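Local coordinates for protein adenosylmethionine-8-amino-7-oxononanoate aminotransferase (Methanocaldococcus jannaschii, PDB 6ZHK) that probably transfers the amino group of S-adenosylmethionine to 8-amino-7-oxononanoate in biotin synthesis, as a pyridoxal-phosphate-dependent homodimeric transaminase, at residues Thr159-Gly167 with Phe175-His184; Ile128-Leu139 with Glu329-His337. One frame throughout, in Å; residues are numbered along the deposited sequence.

Both contacts are largely buried, and both belong to the large domain that carries the main sheet of this class-III aminotransferase. Interaction 1 is local, folding the short helix 160-165 onto the chain that returns to edge strand 183-185; interaction 2 joins residues almost two hundred positions apart, helix 122-140 and a loop without regular structure. Helix 122-140 links them, since I130 packs on G161, V165 and F180. The subunit interface links them too: K131 and Q135 of one subunit pack on M163 and F175 of the other. Interaction 1 closes mainly through direct hydrogen bonds and ring contacts, whereas interaction 2 combines a lysine-histidine bond and bridging waters with apolar contacts of L333 and L139.

Interaction 1 of 2, residues Thr159-Gly167 with Phe175-His184; sequences TVGAMSVGG and FKPLLFKGYH
S164 lays its CB over the centre of the F180 ring, 3.4 Å from the centroid and only 6° off the normal, a CH-pi contact made over one face. The phenylalanine can offer that face because CG stands between its own backbone N and carbonyl carbon (chi1 57°), which folds the ring back over the helix. The serine hydroxyl works in both directions: OG accepts from F180 N at 3.0 Å and donates to V160 O at 2.8 Å. V160 O is thereby gripped twice, by OG and by the S164 amide, from opposite faces of its plane. A small residue with one hydroxyl suits a spot where ring and backbone both press close. Farther along the ring, V165 CG1 reaches CE1 at 3.9 Å, while G161 exposes its CA to CE2. Replacing F180 by an alanine would strip the ring from S164 CB and is likely to leave a gap beside V165 CG1 and I130. Helix 160-165 belongs to the crossover between parallel, neighbouring strands 147-151 and 183-185, a beta-alpha-beta connection at the edge of the sheet. At the end of that crossover, H184 NE2 donates to G166 O at 2.9 Å, approaching from above the carbonyl plane, 54° out of it. G167 has no CB, which would crowd the imidazole, and F148 meets the ring from strand 147-151. Between the two hydrogen bonds, a water bridges S164 O and F180 O, within hydrogen-bonding distance of each. On the flank of the helix that carries M163, the chemistry turns apolar: L179 CD2 lies 3.8 Å from M163 CB, and M163 brings SD obliquely to within 3.9 Å of F175 CD2, a Met-aromatic contact beside the second subunit, while the bend at chi3 turns CE toward F175 CB.

Interaction 2 of 2, residues Ile128-Leu139 with Glu329-His337; sequences IAIKMAYQYYVL and ESKQLYHGH
A buried lysine donates to a histidine ring nitrogen: K131 NZ reaches H335 ND1 at 2.9 Å, arriving at the edge of the imidazole and only 10° out of its plane. With ND1 as acceptor, the ring is probably neutral. The lysine chain bends at chi3 (46°), which turns CE and NZ toward this edge instead of past it. NZ also donates to a water that lies within hydrogen-bonding distance of Y334 O, and to D158 O of the second subunit, so a long flexible amine suits a place with several acceptors. I128 holds the same imidazole from another direction, CG1 lying over one face, offset toward the rim, 3.2 Å from H335 NE2. Ring rotation is thus checked by a bond at the edge and a methylene on the face. Farther along the helix, Q135 meets the loop chiefly through water: one bridges OE1 to Y334 N, which donates to it, while NE2 gives to another that donates to S330 O and Q332 O. An amide, both donor and acceptor, fits this irregular backbone, where Y334 centres an inverse gamma turn. L333 supplies the apolar part, CD2 touching M132 CG at 3.8 Å, and L139 CD2 rests 3.9 Å from K331 CG, on the aliphatic chain of a lysine whose NZ bonds L324 O. The loop leads to G336, predicted to bind substrate, whose amide bonds D158 of the second subunit and whose backbone angles would press a CB against the carbonyl O of H335, so glycine fits. Helix 122-140 lies against the main sheet, with I128 and M132 on strands 115-119 and 311-315, and the loop passes at the edge strand 115-119, where L333 touches F117.

Interaction 1 of 2, residues Thr159-Gly167 with Phe175-His184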
loop_
_atom_site.group_PDB
_atom_site.type_symbol
_atom_site.label_atom_id
_atom_site.label_comp_id
_atom_site.label_asym_id
_atom_site.label_seq_id
_atom_site.Cartn_x
_atom_site.Cartn_y
_atom_site.Cartn_z
ATOM N N THR A 159 7.931 4.412 0.092
ATOM C CA THR A 159 7.203 5.587 0.532
ATOM C C THR A 159 8.104 6.445 1.445
ATOM O O THR A 159 9.191 6.029 1.832
ATOM C CB THR A 159 5.868 5.168 1.156
ATOM O OG1 THR A 159 6.206 4.151 2.107
ATOM C CG2 THR A 159 4.953 4.555 0.125
ATOM N N VAL A 160 7.656 7.652 1.782
ATOM C CA VAL A 160 8.591 8.628 2.394
ATOM C C VAL A 160 9.100 8.143 3.758
ATOM O O VAL A 160 10.268 8.262 4.084
ATOM C CB VAL A 160 7.924 10.008 2.472
ATOM C CG1 VAL A 160 8.687 10.987 3.351
ATOM C CG2 VAL A 160 7.802 10.561 1.041
ATOM N N GLY A 161 8.204 7.626 4.593
ATOM C CA GLY A 161 8.621 7.064 5.866
ATOM C C GLY A 161 9.581 5.891 5.723
ATOM O O GLY A 161 10.636 5.860 6.419
ATOM N N ALA A 162 9.215 4.951 4.809
ATOM C CA ALA A 162 10.111 3.812 4.567
ATOM C C ALA A 162 11.469 4.282 4.041
ATOM O O ALA A 162 12.487 3.741 4.430
ATOM C CB ALA A 162 9.468 2.837 3.562
ATOM N N MET A 163 11.467 5.254 3.118
ATOM C CA MET A 163 12.747 5.724 2.558
ATOM C C MET A 163 13.593 6.371 3.679
ATOM O O MET A 163 14.810 6.283 3.617
ATOM C CB MET A 163 12.550 6.809 1.466
ATOM C CG MET A 163 11.987 6.258 0.179
ATOM S SD MET A 163 12.120 7.516 -1.131
ATOM C CE MET A 163 10.778 8.627 -0.683
ATOM N N SER A 164 12.970 7.122 4.597
ATOM C CA SER A 164 13.695 7.887 5.640
ATOM C C SER A 164 14.510 6.916 6.487
ATOM O O SER A 164 15.681 7.177 6.755
ATOM C CB SER A 164 12.778 8.687 6.581
ATOM O OG SER A 164 12.079 9.642 5.796
ATOM N N VAL A 165 13.895 5.785 6.820
ATOM C CA VAL A 165 14.567 4.902 7.774
ATOM C C VAL A 165 15.487 3.941 7.054
ATOM O O VAL A 165 16.364 3.303 7.694
ATOM C CB VAL A 165 13.617 4.161 8.717
ATOM C CG1 VAL A 165 12.863 5.091 9.661
ATOM C CG2 VAL A 165 12.688 3.190 7.985
ATOM N N GLY A 166 15.272 3.828 5.731
ATOM C CA GLY A 166 16.143 2.987 4.913
ATOM C C GLY A 166 17.476 3.698 4.740
ATOM O O GLY A 166 17.605 4.891 5.084
ATOM N N GLY A 167 18.427 2.982 4.163
ATOM C CA GLY A 167 19.720 3.562 3.891
ATOM C C GLY A 167 20.096 3.398 2.419
ATOM O O GLY A 167 21.284 3.239 2.119
ATOM N N PHE A 175 15.672 12.151 -2.766
ATOM C CA PHE A 175 14.509 12.606 -1.990
ATOM C C PHE A 175 14.882 13.181 -0.619
ATOM O O PHE A 175 13.982 13.514 0.170
ATOM C CB PHE A 175 13.491 11.461 -1.900
ATOM C CG PHE A 175 12.956 11.087 -3.249
ATOM C CD1 PHE A 175 12.082 11.947 -3.924
ATOM C CD2 PHE A 175 13.396 9.947 -3.908
ATOM C CE1 PHE A 175 11.648 11.651 -5.211
ATOM C CE2 PHE A 175 12.930 9.647 -5.178
ATOM C CZ PHE A 175 12.065 10.500 -5.821
ATOM N N LYS A 176 16.189 13.316 -0.305
ATOM C CA LYS A 176 16.656 13.724 1.025
ATOM C C LYS A 176 15.904 14.917 1.649
ATOM O O LYS A 176 15.552 14.867 2.825
ATOM C CB LYS A 176 18.182 13.949 1.051
ATOM N N PRO A 177 15.593 16.034 0.928
ATOM C CA PRO A 177 14.800 17.131 1.516
ATOM C C PRO A 177 13.431 16.734 2.081
ATOM O O PRO A 177 12.897 17.415 2.955
ATOM C CB PRO A 177 14.570 18.077 0.336
ATOM C CG PRO A 177 15.818 17.809 -0.496
ATOM C CD PRO A 177 15.972 16.303 -0.458
ATOM N N LEU A 178 12.888 15.598 1.642
ATOM C CA LEU A 178 11.562 15.187 2.088
ATOM C C LEU A 178 11.645 14.150 3.213
ATOM O O LEU A 178 10.621 13.788 3.796
ATOM C CB LEU A 178 10.779 14.539 0.958
ATOM C CG LEU A 178 10.662 15.320 -0.345
ATOM C CD1 LEU A 178 9.814 14.492 -1.329
ATOM C CD2 LEU A 178 10.096 16.712 -0.053
ATOM N N LEU A 179 12.852 13.697 3.526
ATOM C CA LEU A 179 12.955 12.589 4.479
ATOM C C LEU A 179 13.219 13.113 5.895
ATOM O O LEU A 179 13.891 14.132 6.072
ATOM C CB LEU A 179 14.121 11.711 4.059
ATOM C CG LEU A 179 14.117 11.214 2.606
ATOM C CD1 LEU A 179 15.328 10.260 2.409
ATOM C CD2 LEU A 179 12.791 10.490 2.331
ATOM N N PHE A 180 12.692 12.404 6.895
ATOM C CA PHE A 180 12.978 12.805 8.265
ATOM C C PHE A 180 14.298 12.141 8.638
ATOM O O PHE A 180 14.626 11.097 8.082
ATOM C CB PHE A 180 11.834 12.489 9.249
ATOM C CG PHE A 180 11.416 11.041 9.301
ATOM C CD1 PHE A 180 12.150 10.112 10.031
ATOM C CD2 PHE A 180 10.309 10.607 8.597
ATOM C CE1 PHE A 180 11.759 8.788 10.104
ATOM C CE2 PHE A 180 9.927 9.274 8.636
ATOM C CZ PHE A 180 10.636 8.365 9.426
ATOM N N LYS A 181 15.069 12.764 9.553
ATOM C CA LYS A 181 16.466 12.409 9.685
ATOM C C LYS A 181 16.713 11.517 10.904
ATOM O O LYS A 181 16.014 11.554 11.914
ATOM C CB LYS A 181 17.323 13.688 9.687
ATOM C CG LYS A 181 17.140 14.596 8.477
ATOM C CD LYS A 181 17.472 13.839 7.186
ATOM C CE LYS A 181 17.447 14.684 5.906
ATOM N NZ LYS A 181 16.120 15.322 5.715
ATOM N N GLY A 182 17.826 10.792 10.870
ATOM C CA GLY A 182 18.176 9.919 11.985
ATOM C C GLY A 182 19.659 9.573 11.897
ATOM O O GLY A 182 20.432 10.358 11.373
ATOM N N TYR A 183 20.034 8.377 12.360
ATOM C CA TYR A 183 21.418 7.929 12.396
ATOM C C TYR A 183 21.546 6.595 11.668
ATOM O O TYR A 183 20.713 5.693 11.857
ATOM C CB TYR A 183 21.819 7.691 13.847
ATOM C CG TYR A 183 21.637 8.960 14.658
ATOM C CD1 TYR A 183 22.570 9.989 14.539
ATOM C CD2 TYR A 183 20.533 9.159 15.475
ATOM C CE1 TYR A 183 22.407 11.185 15.220
ATOM C CE2 TYR A 183 20.359 10.353 16.187
ATOM C CZ TYR A 183 21.318 11.357 16.062
ATOM O OH TYR A 183 21.233 12.568 16.672
ATOM N N HIS A 184 22.595 6.441 10.858
ATOM C CA HIS A 184 22.725 5.145 10.203
ATOM C C HIS A 184 24.090 4.585 10.564
ATOM O O HIS A 184 25.085 5.246 10.287
ATOM C CB HIS A 184 22.705 5.320 8.695
ATOM C CG HIS A 184 21.356 5.577 8.163
ATOM N ND1 HIS A 184 20.868 6.861 8.017
ATOM C CD2 HIS A 184 20.377 4.736 7.777
ATOM C CE1 HIS A 184 19.640 6.786 7.508
ATOM N NE2 HIS A 184 19.331 5.517 7.358
HETATM O O HOH W 1 16.670 9.882 6.649
#

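Interaction 2 of 2, residues Ile128-Leu139 with Glu329-His337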
loop_
_atom_site.group_PDB
_atom_site.type_symbol
_atom_site.label_atom_id
_atom_site.label_comp_id
_atom_site.label_asym_id
_atom_site.label_seq_id
_atom_site.Cartn_x
_atom_site.Cartn_y
_atom_site.Cartn_z
ATOM N N ILE A 128 3.705 1.982 9.369
ATOM C CA ILE A 128 2.819 1.845 10.501
ATOM C C ILE A 128 3.647 1.560 11.750
ATOM O O ILE A 128 3.355 2.125 12.827
ATOM C CB ILE A 128 1.788 0.718 10.233
ATOM C CG1 ILE A 128 0.781 1.193 9.173
ATOM C CG2 ILE A 128 1.092 0.285 11.536
ATOM C CD1 ILE A 128 -0.023 -0.015 8.561
ATOM N N ALA A 129 4.664 0.709 11.595
ATOM C CA ALA A 129 5.583 0.439 12.695
ATOM C C ALA A 129 6.223 1.763 13.150
ATOM O O ALA A 129 6.361 2.022 14.341
ATOM C CB ALA A 129 6.646 -0.573 12.285
ATOM N N ILE A 130 6.697 2.563 12.202
ATOM C CA ILE A 130 7.328 3.844 12.528
ATOM C C ILE A 130 6.348 4.673 13.370
ATOM O O ILE A 130 6.753 5.271 14.368
ATOM C CB ILE A 130 7.777 4.580 11.220
ATOM C CG1 ILE A 130 9.056 3.965 10.655
ATOM C CG2 ILE A 130 7.904 6.103 11.381
ATOM C CD1 ILE A 130 9.331 4.471 9.200
ATOM N N LYS A 131 5.091 4.784 12.911
ATOM C CA LYS A 131 4.129 5.680 13.523
ATOM C C LYS A 131 3.737 5.175 14.897
ATOM O O LYS A 131 3.607 5.965 15.822
ATOM C CB LYS A 131 2.919 5.953 12.637
ATOM C CG LYS A 131 3.266 6.643 11.307
ATOM C CD LYS A 131 2.033 6.817 10.450
ATOM C CE LYS A 131 0.806 7.362 11.199
ATOM N NZ LYS A 131 -0.313 7.623 10.247
ATOM N N MET A 132 3.637 3.846 15.058
ATOM C CA MET A 132 3.299 3.268 16.344
ATOM C C MET A 132 4.420 3.593 17.326
ATOM O O MET A 132 4.115 3.969 18.457
ATOM C CB MET A 132 3.188 1.731 16.191
ATOM C CG MET A 132 1.898 1.311 15.507
ATOM S SD MET A 132 2.030 -0.461 15.276
ATOM C CE MET A 132 0.357 -0.870 14.778
ATOM N N ALA A 133 5.685 3.431 16.896
ATOM C CA ALA A 133 6.842 3.593 17.772
ATOM C C ALA A 133 6.909 5.065 18.194
ATOM O O ALA A 133 6.966 5.365 19.363
ATOM C CB ALA A 133 8.133 3.146 17.102
ATOM N N TYR A 134 6.692 5.962 17.213
ATOM C CA TYR A 134 6.781 7.393 17.464
ATOM C C TYR A 134 5.694 7.780 18.467
ATOM O O TYR A 134 5.955 8.500 19.473
ATOM C CB TYR A 134 6.652 8.205 16.166
ATOM C CG TYR A 134 6.736 9.701 16.468
ATOM C CD1 TYR A 134 7.979 10.302 16.667
ATOM C CD2 TYR A 134 5.589 10.483 16.639
ATOM C CE1 TYR A 134 8.082 11.660 16.992
ATOM C CE2 TYR A 134 5.685 11.810 17.003
ATOM C CZ TYR A 134 6.922 12.399 17.158
ATOM O OH TYR A 134 7.020 13.726 17.522
ATOM N N GLN A 135 4.465 7.360 18.152
ATOM C CA GLN A 135 3.338 7.812 18.967
ATOM C C GLN A 135 3.308 7.107 20.313
ATOM O O GLN A 135 2.903 7.716 21.311
ATOM C CB GLN A 135 2.021 7.760 18.198
ATOM C CG GLN A 135 0.869 8.293 19.055
ATOM C CD GLN A 135 -0.348 8.501 18.209
ATOM O OE1 GLN A 135 -0.477 7.935 17.120
ATOM N NE2 GLN A 135 -1.323 9.182 18.795
ATOM N N TYR A 136 3.836 5.878 20.373
ATOM C CA TYR A 136 3.972 5.224 21.671
ATOM C C TYR A 136 4.667 6.166 22.665
ATOM O O TYR A 136 4.208 6.353 23.806
ATOM C CB TYR A 136 4.793 3.952 21.532
ATOM C CG TYR A 136 5.253 3.303 22.819
ATOM C CD1 TYR A 136 4.391 2.524 23.607
ATOM C CD2 TYR A 136 6.556 3.469 23.249
ATOM C CE1 TYR A 136 4.856 1.866 24.766
ATOM C CE2 TYR A 136 7.017 2.834 24.410
ATOM C CZ TYR A 136 6.154 2.082 25.183
ATOM O OH TYR A 136 6.646 1.426 26.298
ATOM N N TYR A 137 5.822 6.711 22.273
ATOM C CA TYR A 137 6.604 7.489 23.226
ATOM C C TYR A 137 5.919 8.816 23.523
ATOM O O TYR A 137 5.967 9.285 24.650
ATOM C CB TYR A 137 8.032 7.745 22.731
ATOM C CG TYR A 137 8.893 6.501 22.766
ATOM C CD1 TYR A 137 9.297 5.955 23.980
ATOM C CD2 TYR A 137 9.269 5.845 21.586
ATOM C CE1 TYR A 137 10.107 4.820 24.038
ATOM C CE2 TYR A 137 10.081 4.719 21.646
ATOM C CZ TYR A 137 10.499 4.204 22.855
ATOM O OH TYR A 137 11.278 3.075 22.865
ATOM N N VAL A 138 5.244 9.415 22.528
ATOM C CA VAL A 138 4.516 10.620 22.862
ATOM C C VAL A 138 3.475 10.314 23.943
ATOM O O VAL A 138 3.276 11.099 24.897
ATOM C CB VAL A 138 3.806 11.143 21.605
ATOM C CG1 VAL A 138 2.784 12.194 21.975
ATOM C CG2 VAL A 138 4.810 11.648 20.578
ATOM N N LEU A 139 2.746 9.212 23.785
ATOM C CA LEU A 139 1.648 8.904 24.678
ATOM C C LEU A 139 2.204 8.531 26.047
ATOM O O LEU A 139 1.571 8.797 27.042
ATOM C CB LEU A 139 0.827 7.720 24.118
ATOM C CG LEU A 139 -0.093 8.099 22.946
ATOM C CD1 LEU A 139 -0.689 6.852 22.319
ATOM C CD2 LEU A 139 -1.206 9.025 23.422
ATOM N N GLU A 329 -10.287 11.352 24.368
ATOM C CA GLU A 329 -8.879 11.598 24.635
ATOM C C GLU A 329 -8.060 11.569 23.329
ATOM O O GLU A 329 -6.903 11.976 23.335
ATOM C CB GLU A 329 -8.300 10.527 25.568
ATOM C CG GLU A 329 -8.901 10.530 26.961
ATOM C CD GLU A 329 -8.217 9.491 27.836
ATOM O OE1 GLU A 329 -7.089 9.701 28.269
ATOM O OE2 GLU A 329 -8.769 8.424 27.982
ATOM N N SER A 330 -8.617 11.007 22.240
ATOM C CA SER A 330 -7.951 11.026 20.939
ATOM C C SER A 330 -6.542 10.414 21.008
ATOM O O SER A 330 -5.574 10.936 20.441
ATOM C CB SER A 330 -8.057 12.455 20.385
ATOM O OG SER A 330 -7.345 12.597 19.208
ATOM N N LYS A 331 -6.444 9.226 21.647
ATOM C CA LYS A 331 -5.201 8.480 21.758
ATOM C C LYS A 331 -5.091 7.334 20.731
ATOM O O LYS A 331 -4.071 6.671 20.702
ATOM C CB LYS A 331 -5.106 7.807 23.124
ATOM C CG LYS A 331 -4.976 8.818 24.250
ATOM C CD LYS A 331 -5.098 8.181 25.596
ATOM C CE LYS A 331 -3.898 7.321 25.896
ATOM N NZ LYS A 331 -4.099 6.531 27.136
ATOM N N GLN A 332 -6.150 7.076 19.981
ATOM C CA GLN A 332 -6.170 5.947 19.042
ATOM C C GLN A 332 -5.207 6.238 17.895
ATOM O O GLN A 332 -4.877 7.401 17.635
ATOM C CB GLN A 332 -7.580 5.645 18.521
ATOM C CG GLN A 332 -8.247 6.739 17.632
ATOM C CD GLN A 332 -9.135 7.628 18.484
ATOM O OE1 GLN A 332 -8.699 8.190 19.493
ATOM N NE2 GLN A 332 -10.395 7.773 18.075
ATOM N N LEU A 333 -4.761 5.151 17.240
ATOM C CA LEU A 333 -3.846 5.299 16.110
ATOM C C LEU A 333 -4.719 5.626 14.898
ATOM O O LEU A 333 -5.522 4.788 14.423
ATOM C CB LEU A 333 -3.163 3.960 15.916
ATOM C CG LEU A 333 -2.179 3.967 14.728
ATOM C CD1 LEU A 333 -1.070 4.948 14.971
ATOM C CD2 LEU A 333 -1.542 2.580 14.546
ATOM N N TYR A 334 -4.640 6.874 14.455
ATOM C CA TYR A 334 -5.500 7.282 13.363
ATOM C C TYR A 334 -4.834 6.863 12.036
ATOM O O TYR A 334 -4.381 7.689 11.251
ATOM C CB TYR A 334 -5.690 8.802 13.406
ATOM C CG TYR A 334 -6.597 9.332 14.496
ATOM C CD1 TYR A 334 -7.981 9.138 14.478
ATOM C CD2 TYR A 334 -6.072 10.067 15.542
ATOM C CE1 TYR A 334 -8.809 9.601 15.501
ATOM C CE2 TYR A 334 -6.880 10.509 16.587
ATOM C CZ TYR A 334 -8.250 10.311 16.549
ATOM O OH TYR A 334 -9.043 10.840 17.541
ATOM N N HIS A 335 -4.862 5.557 11.744
ATOM C CA HIS A 335 -4.198 5.029 10.556
ATOM C C HIS A 335 -5.088 3.883 10.085
ATOM O O HIS A 335 -5.705 3.179 10.882
ATOM C CB HIS A 335 -2.825 4.430 10.932
ATOM C CG HIS A 335 -2.006 4.151 9.733
ATOM N ND1 HIS A 335 -0.998 4.984 9.341
ATOM C CD2 HIS A 335 -2.078 3.172 8.799
ATOM C CE1 HIS A 335 -0.442 4.507 8.239
ATOM N NE2 HIS A 335 -1.091 3.417 7.911
ATOM N N GLY A 336 -5.152 3.697 8.782
ATOM C CA GLY A 336 -5.804 2.505 8.256
ATOM C C GLY A 336 -6.400 2.818 6.908
ATOM O O GLY A 336 -7.346 3.586 6.867
ATOM N N HIS A 337 -5.880 2.206 5.838
ATOM C CA HIS A 337 -6.520 2.565 4.586
ATOM C C HIS A 337 -7.693 1.633 4.316
ATOM O O HIS A 337 -7.859 0.653 5.046
ATOM C CB HIS A 337 -5.521 2.693 3.428
ATOM C CG HIS A 337 -5.815 3.764 2.411
ATOM N ND1 HIS A 337 -6.967 4.523 2.424
ATOM C CD2 HIS A 337 -5.110 4.178 1.338
ATOM C CE1 HIS A 337 -6.956 5.365 1.416
ATOM N NE2 HIS A 337 -5.838 5.158 0.735
HETATM O O HOH W 2 -2.243 8.936 12.022
HETATM O O HOH W 3 -2.562 8.687 15.387
HETATM O O HOH W 4 -4.206 9.900 18.377
#